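PDB 3K96: glycerol-3-phosphate dehydrogenase [NAD(P)+] from Coxiella burnetii, which probably catalyses the NAD(P)H-dependent reduction of dihydroxyacetone phosphate to sn-glycerol 3-phosphate, the key precursor for phospholipid synthesis. Local coordinates for residues A[158-163]-A[267-272]; A[174-179]-A[196-201]. All coordinates share one frame; numbering follows the deposited sequence. Where two conformers were deposited one is given.

In the fold
The two contacts share the mixed sheet of the N-terminal, Rossmann-type part, in which strands 156-160 and 174-180 are antiparallel neighbours. Contact 2 extends this sheet to strand 198-203, one of its two outermost strands within the chain; contact 1 leads from the end of strand 156-160 across to helix 264-275 of the C-terminal helical part. Their centres lie about 10 Å apart, and the segments meet through probable backbone hydrogen bonds, V158 N to A179 O at 2.7 Å and S177 N to S160 O at 2.8 Å. Contact 1 holds G161, S163 and D269, predicted substrate-binding residues. Contact 2 borders the predicted cofactor site, the side chains of F198 and W40 coming within about 4 Å at their nearest atoms. Both contacts touch the second subunit.

Contact 1. Residues A[158-163]-A[267-272]; sequences VISGPS and LGDLVL
The carboxylate of D269 lies with one face against the G161-P162 peptide, the two planes roughly parallel, and G161 O sits almost directly over CG of D269 at 3.4 Å. OD2 forms a salt bridge with K134, while OD1 accepts a hydrogen bond from a water (2.8 Å) tilted about 30° out of the carboxylate plane, on the side of G161 O. That water also accepts from S163 N at 3.0 Å, so it ties the loop to the helix without any direct hydrogen bond between them. The D269 side chain reaches the loop because CG stands anti to the backbone N (chi1 -154°).

A second flat group is the G268-D269 peptide, over which the P162 ring rests: CG lies 3.9 Å from G268 C. One turn on, CD2 of L272 packs against P162 CA at 3.6 Å, and P162 also meets A237 of the second subunit.

G161 O and the D269 carboxylate are both acceptors. K134, which gives G161 O a weak hydrogen bond as well, would offset their repulsion, consistent with a polar site for sn-glycerol 3-phosphate, which G161, S163 and D269 are predicted to bind.

Contact 2. Residues A[174-179]-A[196-201]; sequences TAVSLA and QRFRVY
Strands 174-180 and 198-203, the two strands of a beta-alpha-beta unit, run parallel here, with T174 paired to F198, A175 to R199, V176 to V200 and S177 to Y201. The bonds alternate in the parallel manner: R197 O accepts from T174 N at 2.8 Å, T174 O from R199 N, R199 O from V176 N, V176 O from Y201 N and Y201 O from L178 N. The most nearly straight, R199 N to T174 O, is 2.9 Å long with an N-H...O angle of 172°.

Helix 183-193 is the connection between the strands, and it packs on L178 and V200. Between these two the fit is tight, CG1 of V200 lying 3.5 Å from CB of L178; CG1 is anti to the backbone N (chi1 -179°), while the other branch, CG2, meets CG2 of V176 at 3.9 Å. On the same face the F198 ring is approached obliquely by CG2 of T174 at its CE1 and by CG2 of V176 at its CZ, and V168 of helix 165-169 packs on T174 and F198.

The opposite face carries A175, S177, R199 and Y201. CB of A175 touches the edge of the Y201 ring, near its plane, at CE2 (3.9 Å). Two bonds in the guanidinium plane fix the rotation of the R199 head: NH2 gives to Q196 O at 2.9 Å, and NE to the Y201 hydroxyl OH at 3.1 Å. A water joins S177 OG to Y201 O, and L264 of helix 264-275 packs on A175, S177 and Y201.

Contact 1. Residues A[158-163]-A[267-272]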
ATOM      1  N   VAL A 158     -13.602  17.285   7.229  1.00 27.10           N
ATOM      2  CA  VAL A 158     -12.264  16.746   7.424  1.00 26.69           C
ATOM      3  C   VAL A 158     -11.630  16.528   6.067  1.00 26.87           C
ATOM      4  O   VAL A 158     -12.271  16.046   5.143  1.00 27.47           O
ATOM      5  CB  VAL A 158     -12.264  15.419   8.220  1.00 27.39           C
ATOM      6  CG1 VAL A 158     -13.166  14.399   7.573  1.00 24.58           C
ATOM      7  CG2 VAL A 158     -10.820  14.853   8.373  1.00 24.74           C
ATOM      8  N   ILE A 159     -10.378  16.939   5.935  0.50 27.29           N
ATOM      9  CA  ILE A 159      -9.630  16.751   4.707  0.50 27.41           C
ATOM     10  C   ILE A 159      -8.479  15.804   5.084  0.50 27.86           C
ATOM     11  O   ILE A 159      -7.731  16.069   6.031  0.50 27.26           O
ATOM     12  CB  ILE A 159      -9.130  18.075   4.142  0.50 27.44           C
ATOM     13  CG1 ILE A 159      -8.567  17.870   2.735  0.50 27.29           C
ATOM     14  CG2 ILE A 159      -8.104  18.710   5.090  0.50 27.66           C
ATOM     15  CD1 ILE A 159      -8.148  19.168   2.062  0.50 26.35           C
ATOM     16  N   SER A 160      -8.366  14.701   4.350  1.00 28.05           N
ATOM     17  CA  SER A 160      -7.400  13.664   4.657  1.00 29.72           C
ATOM     18  C   SER A 160      -7.033  12.822   3.459  1.00 29.78           C
ATOM     19  O   SER A 160      -7.888  12.428   2.692  1.00 29.88           O
ATOM     20  CB  SER A 160      -7.993  12.749   5.711  1.00 28.84           C
ATOM     21  OG  SER A 160      -6.998  12.002   6.372  1.00 32.52           O
ATOM     22  N   GLY A 161      -5.743  12.565   3.305  1.00 30.45           N
ATOM     23  CA  GLY A 161      -5.244  11.731   2.215  1.00 31.14           C
ATOM     24  C   GLY A 161      -3.730  11.653   2.210  1.00 30.52           C
ATOM     25  O   GLY A 161      -3.079  12.207   3.108  1.00 30.07           O
ATOM     26  N   PRO A 162      -3.154  10.941   1.209  1.00 29.88           N
ATOM     27  CA  PRO A 162      -1.700  10.879   1.111  1.00 30.19           C
ATOM     28  C   PRO A 162      -1.207  12.242   0.669  1.00 28.99           C
ATOM     29  O   PRO A 162      -1.311  12.599  -0.504  1.00 29.86           O
ATOM     30  CB  PRO A 162      -1.449   9.817   0.036  1.00 30.46           C
ATOM     31  CG  PRO A 162      -2.696   9.783  -0.780  1.00 31.08           C
ATOM     32  CD  PRO A 162      -3.824  10.231   0.114  1.00 30.25           C
ATOM     33  N   SER A 163      -0.632  12.988   1.581  1.00 29.47           N
ATOM     34  CA  SER A 163      -0.253  14.344   1.236  1.00 30.73           C
ATOM     35  C   SER A 163       0.948  14.897   1.968  1.00 31.14           C
ATOM     36  O   SER A 163       0.772  15.718   2.870  1.00 34.92           O
ATOM     37  CB  SER A 163      -1.447  15.237   1.543  1.00 30.70           C
ATOM     38  OG  SER A 163      -1.820  15.074   2.900  1.00 31.37           O
ATOM     39  N   LEU A 267      -6.265   3.351   2.752  1.00 28.23           N
ATOM     40  CA  LEU A 267      -5.155   2.785   1.972  1.00 29.10           C
ATOM     41  C   LEU A 267      -4.133   3.784   1.440  1.00 28.76           C
ATOM     42  O   LEU A 267      -2.932   3.578   1.576  1.00 28.15           O
ATOM     43  CB  LEU A 267      -5.723   1.991   0.794  1.00 29.80           C
ATOM     44  CG  LEU A 267      -4.730   1.544  -0.271  1.00 34.72           C
ATOM     45  CD1 LEU A 267      -3.722   0.584   0.325  1.00 39.70           C
ATOM     46  CD2 LEU A 267      -5.466   0.931  -1.433  1.00 38.30           C
ATOM     47  N   GLY A 268      -4.598   4.877   0.835  1.00 30.02           N
ATOM     48  CA  GLY A 268      -3.683   5.844   0.254  1.00 28.24           C
ATOM     49  C   GLY A 268      -2.691   6.394   1.232  1.00 29.07           C
ATOM     50  O   GLY A 268      -1.477   6.270   1.038  1.00 27.82           O
ATOM     51  N   ASP A 269      -3.216   7.004   2.297  1.00 28.91           N
ATOM     52  CA  ASP A 269      -2.401   7.613   3.341  1.00 28.30           C
ATOM     53  C   ASP A 269      -1.563   6.546   4.054  1.00 28.45           C
ATOM     54  O   ASP A 269      -0.432   6.789   4.463  1.00 27.96           O
ATOM     55  CB  ASP A 269      -3.317   8.306   4.338  1.00 28.88           C
ATOM     56  CG  ASP A 269      -2.650   9.448   5.070  1.00 32.20           C
ATOM     57  OD1 ASP A 269      -1.460   9.757   4.820  1.00 38.45           O
ATOM     58  OD2 ASP A 269      -3.346  10.074   5.903  1.00 36.63           O
ATOM     59  N   LEU A 270      -2.107   5.352   4.196  1.00 28.86           N
ATOM     60  CA  LEU A 270      -1.354   4.294   4.890  1.00 29.07           C
ATOM     61  C   LEU A 270      -0.133   3.850   4.115  1.00 28.79           C
ATOM     62  O   LEU A 270       0.943   3.727   4.681  1.00 29.00           O
ATOM     63  CB  LEU A 270      -2.242   3.091   5.170  1.00 28.19           C
ATOM     64  CG  LEU A 270      -1.656   1.929   5.973  1.00 27.60           C
ATOM     65  CD1 LEU A 270      -1.374   2.340   7.403  1.00 30.46           C
ATOM     66  CD2 LEU A 270      -2.680   0.800   5.954  1.00 27.85           C
ATOM     67  N   VAL A 271      -0.288   3.608   2.821  0.70 30.39           N
ATOM     68  CA  VAL A 271       0.852   3.169   2.045  0.70 31.10           C
ATOM     69  C   VAL A 271       1.927   4.238   2.019  0.70 30.78           C
ATOM     70  O   VAL A 271       3.100   3.935   2.196  0.70 30.50           O
ATOM     71  CB  VAL A 271       0.463   2.691   0.634  0.70 31.13           C
ATOM     72  CG1 VAL A 271      -0.489   1.522   0.757  0.70 33.17           C
ATOM     73  CG2 VAL A 271      -0.146   3.808  -0.196  0.70 31.71           C
ATOM     74  N   LEU A 272       1.522   5.496   1.851  1.00 30.95           N
ATOM     75  CA  LEU A 272       2.466   6.607   1.847  1.00 30.50           C
ATOM     76  C   LEU A 272       3.248   6.671   3.136  1.00 32.26           C
ATOM     77  O   LEU A 272       4.492   6.700   3.133  1.00 33.32           O
ATOM     78  CB  LEU A 272       1.731   7.951   1.681  1.00 30.65           C
ATOM     79  CG  LEU A 272       2.609   9.194   1.922  1.00 33.26           C
ATOM     80  CD1 LEU A 272       3.682   9.302   0.828  1.00 27.97           C
ATOM     81  CD2 LEU A 272       1.774  10.472   1.978  1.00 27.52           C
TER
HETATM   82  O   HOH W   1      -0.286  12.245   4.494  1.00 35.07           O

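Contact 2. Residues A[174-179]-A[196-201]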
ATOM      1  N   THR A 174      -1.267  15.575  -6.137  1.00 30.65           N
ATOM      2  CA  THR A 174      -1.729  15.104  -4.858  1.00 29.92           C
ATOM      3  C   THR A 174      -3.225  14.937  -4.899  1.00 30.73           C
ATOM      4  O   THR A 174      -3.927  15.711  -5.586  1.00 30.35           O
ATOM      5  CB  THR A 174      -1.372  16.135  -3.773  1.00 31.22           C
ATOM      6  OG1 THR A 174       0.058  16.252  -3.703  1.00 34.37           O
ATOM      7  CG2 THR A 174      -1.926  15.728  -2.403  1.00 27.50           C
ATOM      8  N   ALA A 175      -3.722  13.920  -4.183  1.00 29.56           N
ATOM      9  CA  ALA A 175      -5.164  13.675  -4.105  1.00 28.66           C
ATOM     10  C   ALA A 175      -5.541  13.391  -2.662  1.00 28.35           C
ATOM     11  O   ALA A 175      -4.878  12.609  -1.995  1.00 27.48           O
ATOM     12  CB  ALA A 175      -5.563  12.525  -5.025  1.00 28.47           C
ATOM     13  N   VAL A 176      -6.591  14.062  -2.168  1.00 27.59           N
ATOM     14  CA  VAL A 176      -7.070  13.880  -0.806  1.00 26.45           C
ATOM     15  C   VAL A 176      -8.590  13.784  -0.793  1.00 27.61           C
ATOM     16  O   VAL A 176      -9.262  14.164  -1.756  1.00 27.07           O
ATOM     17  CB  VAL A 176      -6.658  15.023   0.139  1.00 27.53           C
ATOM     18  CG1 VAL A 176      -5.139  15.063   0.340  1.00 27.39           C
ATOM     19  CG2 VAL A 176      -7.200  16.384  -0.388  1.00 25.17           C
ATOM     20  N   SER A 177      -9.133  13.237   0.288  1.00 28.59           N
ATOM     21  CA  SER A 177     -10.581  13.142   0.434  1.00 30.38           C
ATOM     22  C   SER A 177     -11.057  14.288   1.315  1.00 29.70           C
ATOM     23  O   SER A 177     -10.310  14.800   2.140  1.00 28.18           O
ATOM     24  CB  SER A 177     -10.993  11.817   1.080  1.00 31.13           C
ATOM     25  OG  SER A 177     -10.620  10.696   0.284  1.00 36.61           O
ATOM     26  N   LEU A 178     -12.303  14.683   1.122  1.00 30.01           N
ATOM     27  CA  LEU A 178     -12.913  15.703   1.957  1.00 29.74           C
ATOM     28  C   LEU A 178     -14.331  15.247   2.309  1.00 28.88           C
ATOM     29  O   LEU A 178     -15.174  15.057   1.426  1.00 29.56           O
ATOM     30  CB  LEU A 178     -12.897  17.048   1.261  1.00 30.41           C
ATOM     31  CG  LEU A 178     -13.333  18.233   2.104  1.00 32.72           C
ATOM     32  CD1 LEU A 178     -12.681  19.519   1.576  1.00 35.73           C
ATOM     33  CD2 LEU A 178     -14.852  18.350   2.174  1.00 32.06           C
ATOM     34  N   ALA A 179     -14.544  15.003   3.603  1.00 28.36           N
ATOM     35  CA  ALA A 179     -15.825  14.576   4.149  1.00 27.98           C
ATOM     36  C   ALA A 179     -16.402  15.659   5.039  1.00 27.65           C
ATOM     37  O   ALA A 179     -15.687  16.269   5.839  1.00 28.33           O
ATOM     38  CB  ALA A 179     -15.671  13.280   4.955  1.00 26.48           C
ATOM     39  N   GLN A 196      -6.007  21.697 -10.498  0.60 42.23           N
ATOM     40  CA  GLN A 196      -5.107  20.898 -11.323  0.60 42.03           C
ATOM     41  C   GLN A 196      -4.205  19.835 -10.629  0.60 40.88           C
ATOM     42  O   GLN A 196      -4.414  18.648 -10.850  0.60 40.08           O
ATOM     43  CB  GLN A 196      -4.290  21.845 -12.225  0.60 42.77           C
ATOM     44  CG  GLN A 196      -3.882  23.187 -11.574  0.60 44.06           C
ATOM     45  CD  GLN A 196      -5.073  24.104 -11.228  0.60 45.41           C
ATOM     46  OE1 GLN A 196      -6.185  23.931 -11.730  0.60 46.18           O
ATOM     47  NE2 GLN A 196      -4.828  25.082 -10.366  0.60 47.96           N
ATOM     48  N   ARG A 197      -3.222  20.252  -9.822  1.00 40.14           N
ATOM     49  CA  ARG A 197      -2.308  19.322  -9.151  1.00 40.19           C
ATOM     50  C   ARG A 197      -2.700  18.927  -7.742  1.00 39.09           C
ATOM     51  O   ARG A 197      -2.127  17.982  -7.194  1.00 39.60           O
ATOM     52  CB  ARG A 197      -0.918  19.942  -9.087  1.00 41.01           C
ATOM     53  CG  ARG A 197      -0.419  20.433 -10.412  1.00 46.34           C
ATOM     54  CD  ARG A 197       0.182  19.371 -11.279  1.00 49.51           C
ATOM     55  NE  ARG A 197       1.590  19.167 -10.954  1.00 53.62           N
ATOM     56  CZ  ARG A 197       2.453  18.528 -11.734  1.00 53.74           C
ATOM     57  NH1 ARG A 197       2.065  18.034 -12.901  1.00 55.66           N
ATOM     58  NH2 ARG A 197       3.712  18.397 -11.355  1.00 55.75           N
ATOM     59  N   PHE A 198      -3.617  19.674  -7.132  1.00 37.04           N
ATOM     60  CA  PHE A 198      -4.105  19.360  -5.781  1.00 35.46           C
ATOM     61  C   PHE A 198      -5.578  19.084  -5.925  1.00 34.96           C
ATOM     62  O   PHE A 198      -6.393  20.013  -6.060  1.00 34.71           O
ATOM     63  CB  PHE A 198      -3.862  20.509  -4.801  1.00 35.64           C
ATOM     64  CG  PHE A 198      -4.174  20.155  -3.378  1.00 32.79           C
ATOM     65  CD1 PHE A 198      -3.232  19.516  -2.592  1.00 32.53           C
ATOM     66  CD2 PHE A 198      -5.416  20.418  -2.841  1.00 31.38           C
ATOM     67  CE1 PHE A 198      -3.513  19.179  -1.271  1.00 32.45           C
ATOM     68  CE2 PHE A 198      -5.704  20.092  -1.526  1.00 33.16           C
ATOM     69  CZ  PHE A 198      -4.745  19.464  -0.739  1.00 31.22           C
ATOM     70  N   ARG A 199      -5.919  17.804  -5.903  1.00 33.98           N
ATOM     71  CA  ARG A 199      -7.274  17.378  -6.154  1.00 34.76           C
ATOM     72  C   ARG A 199      -7.971  16.867  -4.900  1.00 34.46           C
ATOM     73  O   ARG A 199      -7.400  16.103  -4.121  1.00 33.24           O
ATOM     74  CB  ARG A 199      -7.258  16.344  -7.266  1.00 35.32           C
ATOM     75  CG  ARG A 199      -6.462  16.835  -8.472  1.00 36.94           C
ATOM     76  CD  ARG A 199      -6.521  15.894  -9.660  1.00 40.46           C
ATOM     77  NE  ARG A 199      -7.786  16.011 -10.379  1.00 42.03           N
ATOM     78  CZ  ARG A 199      -8.065  16.992 -11.246  1.00 45.38           C
ATOM     79  NH1 ARG A 199      -9.242  17.029 -11.861  1.00 44.62           N
ATOM     80  NH2 ARG A 199      -7.176  17.947 -11.497  1.00 46.27           N
ATOM     81  N   VAL A 200      -9.217  17.307  -4.727  1.00 34.09           N
ATOM     82  CA  VAL A 200     -10.001  17.015  -3.534  1.00 34.32           C
ATOM     83  C   VAL A 200     -11.271  16.332  -3.938  1.00 34.71           C
ATOM     84  O   VAL A 200     -12.050  16.873  -4.714  1.00 34.94           O
ATOM     85  CB  VAL A 200     -10.331  18.332  -2.782  1.00 35.05           C
ATOM     86  CG1 VAL A 200     -11.126  18.055  -1.538  1.00 34.60           C
ATOM     87  CG2 VAL A 200      -9.052  19.067  -2.452  1.00 34.97           C
ATOM     88  N   TYR A 201     -11.473  15.133  -3.418  1.00 35.06           N
ATOM     89  CA  TYR A 201     -12.628  14.344  -3.769  1.00 34.92           C
ATOM     90  C   TYR A 201     -13.614  14.197  -2.606  1.00 34.60           C
ATOM     91  O   TYR A 201     -13.227  13.878  -1.496  1.00 32.77           O
ATOM     92  CB  TYR A 201     -12.167  12.982  -4.278  1.00 35.47           C
ATOM     93  CG  TYR A 201     -11.268  13.108  -5.499  1.00 36.08           C
ATOM     94  CD1 TYR A 201     -11.809  13.349  -6.764  1.00 37.96           C
ATOM     95  CD2 TYR A 201      -9.891  12.996  -5.393  1.00 35.47           C
ATOM     96  CE1 TYR A 201     -11.001  13.470  -7.882  1.00 41.05           C
ATOM     97  CE2 TYR A 201      -9.067  13.108  -6.516  1.00 35.43           C
ATOM     98  CZ  TYR A 201      -9.626  13.357  -7.756  1.00 39.71           C
ATOM     99  OH  TYR A 201      -8.824  13.473  -8.882  1.00 40.70           O
TER
HETATM  100  O   HOH W   2     -12.760  10.945  -1.594  1.00 50.55           O